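Local coordinates for protein chitinase (PDB 5XSW) that probably hydrolyses chitin as an endochitinase; this C-terminal part of a longer protein binds a glycan in its pocket, at residues A[31-36]-A[102-107]; A[146-151]-A[381-386]; A[158-163]-A[453-458]; A[219-224]-A[235-240]. All coordinates share one frame; numbering follows the deposited sequence.

Interaction 1: A[31-36]-A[102-107]; sequences WCFDIK and IHYLRG
Leu105, Tyr104 and Lys36 have the most surface buried here, where the end of strand 98-104 meets strand 32-41. Leu105 N donates to Asp34 O over 2.9 Å, with an angle of 152° at the hydrogen. Lys36 N makes a second, weak bond to His103 O at 2.8 Å. Between the two bonds Ile35 and Tyr104 form an antiparallel non-hydrogen-bonded pair. The short strand segments cross at 104°, closer to perpendicular than to antiparallel. Tyr104 carries its ring beside its own backbone N (chi1 -62°), which sets it alongside Phe33. The two side chains point the same way, and Tyr104 CE1 comes to 3.6 Å from Phe33 CD1. Their planes are nearly parallel but slid apart, so the rings barely overlap. Asp34 O lies in the plane of the Tyr104 ring, at its edge, and also takes a CA-H contact from Tyr104. Replacing Tyr104 by a serine would probably strip Phe33 of its aromatic neighbour and Arg471 of its cation-pi partner. Leu105 is the centre of an inverse gamma turn. Leu105 CB rests 4.1 Å from Asp34 CB. Leu105 CD1 meets Lys36 CG at 4.0 Å, the two chains crossing at about a right angle. On the strand side, Ile35 CD1 packs against Ile102 CG2 at 3.7 Å. Lys36 NZ is hydrogen-bonded to Ala309 O of helix 288-311, and Leu105 packs on Ala481 and Arg482 of helix 475-482. Ile35 touches Phe76 of strand 75-77 in the same sheet. The contact lies within the N-terminal beta domain, at its border with the helical part.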
# COMPACT_ATOMS: atom_id res chain seq x y z
N TRP A 31 4.05 8.20 -18.93
CA TRP A 31 3.15 7.04 -18.98
C TRP A 31 1.77 7.48 -18.55
O TRP A 31 0.74 6.96 -19.01
CB TRP A 31 3.70 5.91 -18.08
CG TRP A 31 2.81 4.69 -17.99
CD1 TRP A 31 2.78 3.62 -18.85
CD2 TRP A 31 1.83 4.42 -16.97
NE1 TRP A 31 1.83 2.71 -18.43
CE2 TRP A 31 1.24 3.17 -17.28
CE3 TRP A 31 1.38 5.11 -15.84
CZ2 TRP A 31 0.25 2.61 -16.50
CZ3 TRP A 31 0.38 4.55 -15.07
CH2 TRP A 31 -0.18 3.30 -15.41
N CYS A 32 1.75 8.43 -17.62
CA CYS A 32 0.53 9.05 -17.15
C CYS A 32 0.89 10.50 -16.75
O CYS A 32 1.97 10.77 -16.17
CB CYS A 32 -0.06 8.31 -15.92
SG CYS A 32 -1.70 8.76 -15.55
N PHE A 33 -0.02 11.41 -17.07
CA PHE A 33 0.05 12.79 -16.55
C PHE A 33 -1.09 13.02 -15.62
O PHE A 33 -2.25 12.81 -15.97
CB PHE A 33 0.02 13.84 -17.72
CG PHE A 33 1.15 13.68 -18.68
CD1 PHE A 33 2.42 14.13 -18.36
CD2 PHE A 33 0.95 13.06 -19.90
CE1 PHE A 33 3.49 13.98 -19.26
CE2 PHE A 33 2.01 12.89 -20.80
CZ PHE A 33 3.28 13.33 -20.48
N ASP A 34 -0.79 13.49 -14.41
CA ASP A 34 -1.83 13.84 -13.47
C ASP A 34 -1.90 15.37 -13.40
O ASP A 34 -0.94 16.00 -12.98
CB ASP A 34 -1.55 13.29 -12.06
CG ASP A 34 -1.77 11.77 -11.95
OD1 ASP A 34 -2.12 11.16 -12.97
OD2 ASP A 34 -1.57 11.25 -10.83
N ILE A 35 -3.04 15.94 -13.79
CA ILE A 35 -3.16 17.42 -13.85
C ILE A 35 -3.88 17.97 -12.66
O ILE A 35 -5.05 17.65 -12.41
CB ILE A 35 -3.88 17.81 -15.17
CG1 ILE A 35 -2.96 17.36 -16.34
CG2 ILE A 35 -4.14 19.34 -15.18
CD1 ILE A 35 -3.43 17.77 -17.69
N LYS A 36 -3.18 18.78 -11.86
CA LYS A 36 -3.80 19.49 -10.75
C LYS A 36 -4.83 20.54 -11.25
O LYS A 36 -5.98 20.58 -10.79
CB LYS A 36 -2.71 20.19 -9.94
CG LYS A 36 -3.20 20.81 -8.62
CD LYS A 36 -2.13 21.78 -8.06
CE LYS A 36 -2.43 22.22 -6.62
NZ LYS A 36 -2.27 21.11 -5.59
N ILE A 102 -0.24 24.12 -17.99
CA ILE A 102 -0.70 22.88 -17.34
C ILE A 102 0.07 22.71 -16.02
O ILE A 102 1.29 22.71 -16.00
CB ILE A 102 -0.48 21.71 -18.24
CG1 ILE A 102 -1.34 21.86 -19.48
CG2 ILE A 102 -0.81 20.38 -17.47
CD1 ILE A 102 -1.14 20.76 -20.47
N HIS A 103 -0.63 22.62 -14.90
CA HIS A 103 0.08 22.40 -13.65
C HIS A 103 -0.07 20.91 -13.22
O HIS A 103 -1.19 20.47 -12.95
CB HIS A 103 -0.46 23.31 -12.58
CG HIS A 103 -0.39 24.77 -12.96
ND1 HIS A 103 0.74 25.53 -12.78
CD2 HIS A 103 -1.31 25.58 -13.54
CE1 HIS A 103 0.51 26.77 -13.19
NE2 HIS A 103 -0.74 26.83 -13.65
N TYR A 104 1.02 20.18 -13.21
CA TYR A 104 0.95 18.76 -12.80
C TYR A 104 0.75 18.66 -11.31
O TYR A 104 1.06 19.60 -10.52
CB TYR A 104 2.22 18.01 -13.16
CG TYR A 104 2.48 17.98 -14.61
CD1 TYR A 104 1.56 17.39 -15.48
CD2 TYR A 104 3.62 18.57 -15.14
CE1 TYR A 104 1.80 17.37 -16.83
CE2 TYR A 104 3.87 18.56 -16.50
CZ TYR A 104 2.95 17.95 -17.33
OH TYR A 104 3.18 17.94 -18.67
N LEU A 105 0.29 17.50 -10.88
CA LEU A 105 0.08 17.31 -9.45
C LEU A 105 1.44 16.91 -8.83
O LEU A 105 1.73 15.72 -8.60
CB LEU A 105 -0.99 16.23 -9.23
CG LEU A 105 -1.47 15.98 -7.83
CD1 LEU A 105 -2.04 17.24 -7.19
CD2 LEU A 105 -2.54 14.89 -7.98
N ARG A 106 2.26 17.91 -8.56
CA ARG A 106 3.69 17.72 -8.26
C ARG A 106 4.21 19.13 -7.95
O ARG A 106 3.89 20.03 -8.72
CB ARG A 106 4.40 17.12 -9.44
CG ARG A 106 5.70 16.36 -9.08
CD ARG A 106 6.95 17.22 -9.09
NE ARG A 106 8.15 16.44 -8.73
CZ ARG A 106 9.23 16.29 -9.49
NH1 ARG A 106 9.33 16.93 -10.67
NH2 ARG A 106 10.27 15.56 -9.04
N GLY A 107 4.94 19.32 -6.84
CA GLY A 107 5.34 20.67 -6.44
C GLY A 107 6.34 21.17 -7.44
O GLY A 107 7.40 20.57 -7.62

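Interaction 2: A[146-151]-A[381-386]; sequences PHQNGF and ITATMD
His147 and Asp386 bring the backbones within 5.4 Å (CA to CA), where loop 146-151 crosses the last turn of helix 374-386. His147 N donates to Asp386 O over 3.2 Å at 164°, with the donor well above the carbonyl plane. The His147 ring then lies across the aspartate. Its CG sits between the backbone N and the carbonyl carbon (chi1 61°), a turn that places the ring with one face over Asp386. Asp386 CB stands 3.8 Å from the centroid of the His147 ring, close to the ring normal, as a CH-pi contact. Helix 374-386 belongs to the helical domain, and its first residue, His374, lines the glycan pocket; this loop meets the opposite end, where two donors reach carbonyls of the final turn. The second donor is Gln148. Its chain bends at chi2 (-65°), which folds the amide back. Gln148 NE2 bonds to His147 O at 2.8 Å and to Ala383 O at 3.2 Å, both acceptors lying in the amide plane. With an alanine in place of His147, Asp386 CB would probably lose the ring that covers it, and Asn149 N its weak bond to the ring nitrogen. Asp386 OD2 comes 2.5 Å from Asn149 O. Asp386 OD1 takes hydrogen bonds from Asn204 and Asn202, so two donors satisfy this buried oxygen. Thr382 CG2 touches Asn149 O at 3.6 Å, one turn earlier on the helix.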
# COMPACT_ATOMS: atom_id res chain seq x y z
N PRO A 146 33.11 18.04 8.69
CA PRO A 146 31.82 17.70 9.32
C PRO A 146 30.67 18.56 8.80
O PRO A 146 30.86 19.70 8.33
CB PRO A 146 32.05 17.96 10.81
CG PRO A 146 33.35 18.75 10.90
CD PRO A 146 34.11 18.54 9.65
N HIS A 147 29.45 18.01 8.87
CA HIS A 147 28.28 18.71 8.36
C HIS A 147 27.05 18.35 9.19
O HIS A 147 27.15 17.62 10.17
CB HIS A 147 28.03 18.35 6.91
CG HIS A 147 27.77 16.88 6.68
ND1 HIS A 147 26.50 16.36 6.46
CD2 HIS A 147 28.61 15.81 6.66
CE1 HIS A 147 26.58 15.05 6.27
NE2 HIS A 147 27.85 14.69 6.40
N GLN A 148 25.89 18.88 8.83
CA GLN A 148 24.70 18.60 9.65
C GLN A 148 23.49 18.35 8.74
O GLN A 148 22.35 18.71 9.08
CB GLN A 148 24.46 19.76 10.66
CG GLN A 148 25.41 19.66 11.94
CD GLN A 148 25.17 18.40 12.88
OE1 GLN A 148 24.49 18.53 13.91
NE2 GLN A 148 25.78 17.22 12.55
N ASN A 149 23.70 17.78 7.56
CA ASN A 149 22.55 17.48 6.69
C ASN A 149 21.65 16.38 7.31
O ASN A 149 22.15 15.43 7.95
CB ASN A 149 23.02 17.01 5.31
CG ASN A 149 23.71 18.13 4.51
OD1 ASN A 149 23.05 18.90 3.80
ND2 ASN A 149 25.00 18.16 4.56
N GLY A 150 20.35 16.48 7.12
CA GLY A 150 19.48 15.45 7.66
C GLY A 150 19.15 14.52 6.52
O GLY A 150 20.04 13.91 5.93
N PHE A 151 17.87 14.43 6.18
CA PHE A 151 17.37 13.54 5.14
C PHE A 151 17.92 13.93 3.72
O PHE A 151 18.43 13.10 2.98
CB PHE A 151 15.81 13.61 5.15
CG PHE A 151 15.17 13.03 3.93
CD1 PHE A 151 15.52 11.75 3.50
CD2 PHE A 151 14.16 13.71 3.27
CE1 PHE A 151 14.90 11.17 2.40
CE2 PHE A 151 13.57 13.13 2.12
CZ PHE A 151 13.95 11.86 1.71
N ILE A 381 21.35 9.86 15.51
CA ILE A 381 22.39 9.06 14.83
C ILE A 381 22.85 9.73 13.53
O ILE A 381 24.06 9.75 13.22
CB ILE A 381 21.89 7.59 14.57
CG1 ILE A 381 21.73 6.87 15.91
CG2 ILE A 381 22.87 6.80 13.67
CD1 ILE A 381 21.17 5.40 15.80
N THR A 382 21.91 10.27 12.76
CA THR A 382 22.29 10.98 11.54
C THR A 382 23.27 12.13 11.88
O THR A 382 24.30 12.31 11.20
CB THR A 382 21.04 11.56 10.80
OG1 THR A 382 20.11 10.49 10.56
CG2 THR A 382 21.36 12.22 9.45
N ALA A 383 22.91 12.93 12.90
CA ALA A 383 23.77 14.06 13.32
C ALA A 383 25.16 13.55 13.76
O ALA A 383 26.18 14.10 13.36
CB ALA A 383 23.10 14.86 14.47
N THR A 384 25.21 12.51 14.57
CA THR A 384 26.50 11.93 15.02
C THR A 384 27.35 11.41 13.87
O THR A 384 28.56 11.63 13.85
CB THR A 384 26.25 10.80 16.05
OG1 THR A 384 25.45 11.36 17.11
CG2 THR A 384 27.57 10.25 16.65
N MET A 385 26.74 10.70 12.93
CA MET A 385 27.46 10.23 11.75
C MET A 385 27.98 11.39 10.92
O MET A 385 29.10 11.36 10.42
CB MET A 385 26.53 9.34 10.90
CG MET A 385 26.23 8.00 11.59
SD MET A 385 25.17 7.01 10.55
CE MET A 385 26.37 6.30 9.40
N ASP A 386 27.14 12.40 10.74
CA ASP A 386 27.51 13.61 9.96
C ASP A 386 28.79 14.28 10.52
O ASP A 386 29.53 14.90 9.77
CB ASP A 386 26.43 14.67 10.02
CG ASP A 386 25.15 14.35 9.21
OD1 ASP A 386 25.14 13.46 8.31
OD2 ASP A 386 24.17 15.10 9.44

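Interaction 3: A[158-163]-A[453-458]; sequences HPTQII and FLTILR
The guanidinium group of Arg458 meets Pro159 O edge-on, with the oxygen almost in its plane. It grips that one atom end-on with two nitrogens: Arg458 NH1 lies 2.8 Å and Arg458 NH2 2.9 Å from Pro159 O. The two nitrogens approach from opposite faces of the carbonyl plane. Thr160 CG2 is at the same guanidinium edge, 3.8 Å from Arg458 NH1, and Leu454 CB lies over one face. The chain of Arg458 is extended from CG to NE, which carries the group from the helix out to the loop. The His158 ring has Gln161 NE2 over one face and Pro159 CD over the other. At its edge Thr160 N donates to His158 ND1 over 3.1 Å, nearly straight at 169°. This bond ties the His158 ring to the backbone two residues on. Farther along the loop, Ile162 CG1 meets Leu454 CG at 3.4 Å, a close fit for two carbons, and the two side chains cross obliquely. Helix 449-461 is kinked here, since Leu454 N and Thr455 N have no bond to the turn before. Water stands in for part of that bonding: one water accepts from Leu454 N at 2.9 Å and also bonds to Thr160 O at 2.8 Å. A second water links Thr160 O to Thr455 OG1. Arg458 NH2 also forms a salt bridge with Glu197 of helix 186-199, while its grip on the neutral Pro159 carbonyl is probably charge-assisted rather than an ion pair. The polar part of the contact thus runs through two loop carbonyls, beside the Ile162-Leu454 packing.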
# COMPACT_ATOMS: atom_id res chain seq x y z
N HIS A 158 31.26 17.12 0.29
CA HIS A 158 32.27 16.97 -0.77
C HIS A 158 31.51 16.69 -2.04
O HIS A 158 30.45 16.06 -2.01
CB HIS A 158 33.27 15.86 -0.44
CG HIS A 158 34.53 15.90 -1.27
ND1 HIS A 158 34.57 15.49 -2.58
CD2 HIS A 158 35.77 16.34 -0.97
CE1 HIS A 158 35.79 15.68 -3.07
NE2 HIS A 158 36.54 16.17 -2.10
N PRO A 159 31.98 17.22 -3.17
CA PRO A 159 31.23 16.97 -4.41
C PRO A 159 31.44 15.61 -5.10
O PRO A 159 30.62 15.25 -5.95
CB PRO A 159 31.73 18.08 -5.34
CG PRO A 159 33.16 18.34 -4.86
CD PRO A 159 33.00 18.28 -3.33
N THR A 160 32.54 14.91 -4.81
CA THR A 160 32.80 13.66 -5.54
C THR A 160 33.07 12.49 -4.55
O THR A 160 33.00 11.33 -4.94
CB THR A 160 34.02 13.80 -6.52
OG1 THR A 160 35.19 14.19 -5.78
CG2 THR A 160 33.72 14.83 -7.59
N GLN A 161 33.33 12.82 -3.28
CA GLN A 161 33.52 11.78 -2.25
C GLN A 161 32.20 11.44 -1.55
O GLN A 161 31.42 12.35 -1.29
CB GLN A 161 34.52 12.19 -1.17
CG GLN A 161 36.02 12.15 -1.63
CD GLN A 161 36.93 12.71 -0.60
OE1 GLN A 161 36.74 12.50 0.61
NE2 GLN A 161 37.96 13.45 -1.06
N ILE A 162 31.97 10.15 -1.27
CA ILE A 162 30.86 9.71 -0.39
C ILE A 162 31.42 9.54 0.99
O ILE A 162 32.41 8.82 1.18
CB ILE A 162 30.28 8.35 -0.80
CG1 ILE A 162 29.84 8.38 -2.25
CG2 ILE A 162 29.10 7.94 0.13
CD1 ILE A 162 29.74 7.02 -2.83
N ILE A 163 30.82 10.18 1.97
CA ILE A 163 31.35 10.13 3.32
C ILE A 163 30.31 9.47 4.27
O ILE A 163 29.40 10.15 4.80
CB ILE A 163 31.65 11.56 3.89
CG1 ILE A 163 32.45 12.41 2.87
CG2 ILE A 163 32.32 11.42 5.23
CD1 ILE A 163 33.78 11.77 2.51
N PHE A 453 33.25 6.17 -6.56
CA PHE A 453 31.99 5.60 -7.04
C PHE A 453 30.93 6.66 -7.48
O PHE A 453 30.15 6.41 -8.40
CB PHE A 453 31.37 4.61 -5.98
CG PHE A 453 30.24 3.78 -6.56
CD1 PHE A 453 30.48 2.90 -7.59
CD2 PHE A 453 28.93 3.90 -6.07
CE1 PHE A 453 29.43 2.14 -8.18
CE2 PHE A 453 27.88 3.16 -6.62
CZ PHE A 453 28.12 2.28 -7.67
N LEU A 454 30.91 7.85 -6.86
CA LEU A 454 29.97 8.85 -7.37
C LEU A 454 30.27 9.24 -8.82
O LEU A 454 29.35 9.48 -9.62
CB LEU A 454 29.99 10.14 -6.53
CG LEU A 454 29.28 10.05 -5.17
CD1 LEU A 454 29.34 11.43 -4.42
CD2 LEU A 454 27.80 9.59 -5.41
N THR A 455 31.56 9.26 -9.16
CA THR A 455 31.93 9.62 -10.57
C THR A 455 31.46 8.51 -11.53
O THR A 455 30.90 8.77 -12.59
CB THR A 455 33.45 9.90 -10.64
OG1 THR A 455 33.74 11.08 -9.87
CG2 THR A 455 33.86 10.19 -12.13
N ILE A 456 31.60 7.24 -11.10
CA ILE A 456 31.09 6.12 -11.88
C ILE A 456 29.58 6.24 -12.08
O ILE A 456 29.04 6.06 -13.20
CB ILE A 456 31.39 4.76 -11.19
CG1 ILE A 456 32.90 4.46 -11.13
CG2 ILE A 456 30.53 3.65 -11.86
CD1 ILE A 456 33.55 4.13 -12.55
N LEU A 457 28.87 6.52 -10.99
CA LEU A 457 27.41 6.74 -11.12
C LEU A 457 27.04 7.88 -12.12
O LEU A 457 26.09 7.74 -12.93
CB LEU A 457 26.80 7.06 -9.75
CG LEU A 457 26.71 5.85 -8.77
CD1 LEU A 457 26.11 6.26 -7.39
CD2 LEU A 457 25.90 4.69 -9.40
N ARG A 458 27.79 8.97 -12.07
CA ARG A 458 27.51 10.13 -12.94
C ARG A 458 27.76 9.78 -14.38
O ARG A 458 26.97 10.14 -15.27
CB ARG A 458 28.39 11.33 -12.52
CG ARG A 458 27.84 11.95 -11.25
CD ARG A 458 28.65 13.07 -10.65
NE ARG A 458 28.12 13.33 -9.32
CZ ARG A 458 28.81 13.84 -8.32
NH1 ARG A 458 30.08 14.17 -8.49
NH2 ARG A 458 28.25 13.97 -7.13
O HOH W 1 33.78 10.18 -7.29
O HOH W 2 32.51 8.62 -4.56

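Interaction 4: A[219-224]-A[235-240]; sequences VTKDPA and EEYYWP. With GOL (glycerol), chain L.
Thr220 and Tyr238 form a single antiparallel hydrogen-bonded bridge, which sets the chain after strand 218-219 against strand 235-239 of a beta hairpin. Thr220 N lies 2.8 Å from Tyr238 O, in the carbonyl plane, and the bond back, from Tyr238 N to Thr220 O, is almost straight at 176°. Next to the bridge Val219 sends its two methyl groups to different aromatic residues. Val219 CG2 lies 3.6 Å from Tyr237 CD2, and Val219 CG1 meets Trp239 CB at 4.0 Å. Trp239 has CG anti to its backbone N (chi1 -170°), which leaves CB, CG and CD1 near Val219 CG1. Thr220 OG1 accepts from Asp222 N in an ST turn and is also hydrogen-bonded to Ser178 O, while Thr220 CG2 packs on Pro240 CG. Pro240 in turn packs on Trp215, a residue of the glycan pocket, and its side chain is about 6 Å from a bound sugar. An Asx turn follows, with Ala224 N donating to Asp222 OD1; Asp222 OD2 accepts from Ser177 N. Lys221 runs its aliphatic chain past the Tyr237 ring, with Lys221 CG 3.7 Å from Tyr237 CE2. A modest twist at chi4 (148°) brings the amine to Glu235, itself bent at chi2. Lys221 NZ makes a salt bridge of 2.6 Å to Glu235 OE1, approaching on the syn side but somewhat out of the carboxylate plane. Tyr237 OH is bonded to Arg180. A glycerol, probably from the crystallisation liquor, completes the charged corner: its O3 accepts from Lys221 NZ at 3.0 Å and donates to Glu235 OE1 at 2.6 Å.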
# COMPACT_ATOMS: atom_id res chain seq x y z
N VAL A 219 26.20 -2.35 15.14
CA VAL A 219 26.50 -3.52 15.97
C VAL A 219 26.65 -2.98 17.38
O VAL A 219 26.68 -1.78 17.55
CB VAL A 219 27.79 -4.27 15.52
CG1 VAL A 219 27.56 -4.94 14.15
CG2 VAL A 219 29.00 -3.27 15.48
N THR A 220 26.80 -3.86 18.39
CA THR A 220 26.90 -3.37 19.76
C THR A 220 27.75 -4.36 20.59
O THR A 220 27.81 -5.56 20.29
CB THR A 220 25.47 -3.19 20.43
OG1 THR A 220 25.62 -2.76 21.78
CG2 THR A 220 24.68 -4.51 20.42
N LYS A 221 28.42 -3.84 21.61
CA LYS A 221 29.06 -4.71 22.62
C LYS A 221 28.15 -5.04 23.78
O LYS A 221 28.55 -5.74 24.68
CB LYS A 221 30.32 -4.07 23.17
CG LYS A 221 31.31 -3.67 22.13
CD LYS A 221 32.62 -3.28 22.78
CE LYS A 221 33.79 -3.36 21.81
NZ LYS A 221 34.82 -2.32 22.15
N ASP A 222 26.94 -4.49 23.78
CA ASP A 222 25.96 -4.73 24.86
C ASP A 222 25.62 -6.20 24.92
O ASP A 222 25.08 -6.75 23.97
CB ASP A 222 24.68 -3.91 24.63
CG ASP A 222 23.78 -3.84 25.90
OD1 ASP A 222 23.69 -4.84 26.64
OD2 ASP A 222 23.18 -2.78 26.12
N PRO A 223 25.97 -6.86 26.05
CA PRO A 223 25.84 -8.32 26.05
C PRO A 223 24.39 -8.79 26.19
O PRO A 223 24.11 -9.96 25.95
CB PRO A 223 26.70 -8.74 27.25
CG PRO A 223 26.63 -7.56 28.18
CD PRO A 223 26.57 -6.33 27.29
N ALA A 224 23.47 -7.89 26.54
CA ALA A 224 22.05 -8.20 26.53
C ALA A 224 21.57 -8.51 25.11
O ALA A 224 20.50 -9.07 24.90
CB ALA A 224 21.26 -7.02 27.08
N GLU A 235 37.96 -7.06 17.79
CA GLU A 235 36.96 -6.92 18.85
C GLU A 235 35.63 -7.59 18.47
O GLU A 235 35.14 -7.36 17.36
CB GLU A 235 36.71 -5.44 19.12
CG GLU A 235 37.86 -4.79 19.85
CD GLU A 235 37.35 -3.83 20.86
OE1 GLU A 235 36.63 -2.87 20.44
OE2 GLU A 235 37.64 -4.06 22.05
N GLU A 236 35.05 -8.33 19.40
CA GLU A 236 33.79 -9.00 19.16
C GLU A 236 32.58 -8.04 19.32
O GLU A 236 32.45 -7.37 20.33
CB GLU A 236 33.61 -10.15 20.12
CG GLU A 236 32.42 -11.04 19.72
CD GLU A 236 32.13 -12.10 20.76
OE1 GLU A 236 32.88 -12.12 21.76
OE2 GLU A 236 31.20 -12.92 20.58
N TYR A 237 31.74 -7.96 18.31
CA TYR A 237 30.46 -7.20 18.41
C TYR A 237 29.27 -8.15 18.15
O TYR A 237 29.43 -9.19 17.50
CB TYR A 237 30.43 -6.06 17.40
CG TYR A 237 31.39 -4.90 17.67
CD1 TYR A 237 32.71 -4.95 17.24
CD2 TYR A 237 30.99 -3.80 18.40
CE1 TYR A 237 33.59 -3.92 17.49
CE2 TYR A 237 31.84 -2.74 18.64
CZ TYR A 237 33.14 -2.82 18.19
OH TYR A 237 34.00 -1.80 18.42
N TYR A 238 28.06 -7.76 18.62
CA TYR A 238 26.84 -8.45 18.25
C TYR A 238 26.08 -7.61 17.24
O TYR A 238 26.02 -6.39 17.37
CB TYR A 238 25.96 -8.71 19.53
CG TYR A 238 26.82 -9.38 20.58
CD1 TYR A 238 27.26 -10.70 20.41
CD2 TYR A 238 27.28 -8.66 21.70
CE1 TYR A 238 28.13 -11.32 21.39
CE2 TYR A 238 28.16 -9.25 22.66
CZ TYR A 238 28.57 -10.58 22.50
OH TYR A 238 29.40 -11.15 23.45
N TRP A 239 25.53 -8.29 16.26
CA TRP A 239 24.72 -7.65 15.20
C TRP A 239 23.26 -8.09 15.40
O TRP A 239 22.90 -9.13 14.91
CB TRP A 239 25.21 -8.13 13.81
CG TRP A 239 24.61 -7.37 12.63
CD1 TRP A 239 24.04 -6.13 12.66
CD2 TRP A 239 24.57 -7.81 11.27
NE1 TRP A 239 23.63 -5.78 11.40
CE2 TRP A 239 23.96 -6.78 10.52
CE3 TRP A 239 25.00 -8.96 10.62
CZ2 TRP A 239 23.74 -6.88 9.14
CZ3 TRP A 239 24.80 -9.07 9.22
CH2 TRP A 239 24.15 -8.03 8.50
N PRO A 240 22.46 -7.31 16.13
CA PRO A 240 21.11 -7.77 16.55
C PRO A 240 20.06 -7.63 15.47
O PRO A 240 18.88 -7.41 15.76
CB PRO A 240 20.78 -6.85 17.76
CG PRO A 240 22.15 -6.14 18.15
CD PRO A 240 22.83 -6.01 16.75
C1 GOL L . 37.33 2.85 19.58
O1 GOL L . 36.89 4.16 19.19
C2 GOL L . 36.13 1.92 19.63
O2 GOL L . 35.19 2.31 18.62
C3 GOL L . 36.58 0.49 19.36
O3 GOL L . 36.37 -0.31 20.53

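In the fold
From the N terminus, interaction 1 comes first. It closes a loop of 65 residues, rich in strand, within the all-beta domain and beside helices 288-311 and 475-482. The chain then enters the helical domain. Interactions 2 and 3 start in the same long loop, after helix 136-139, and reach far forward to helices 374-386 and 449-461. Their segments alternate along the chain, so the two loops cross; their centres are about 18 Å apart. Interaction 4 is a short closure at the hairpin, and falls within the loops of both interactions 2 and 3. Interaction 1 lies across the chain's centre from the other three, about 49 Å from interaction 4, centre to centre.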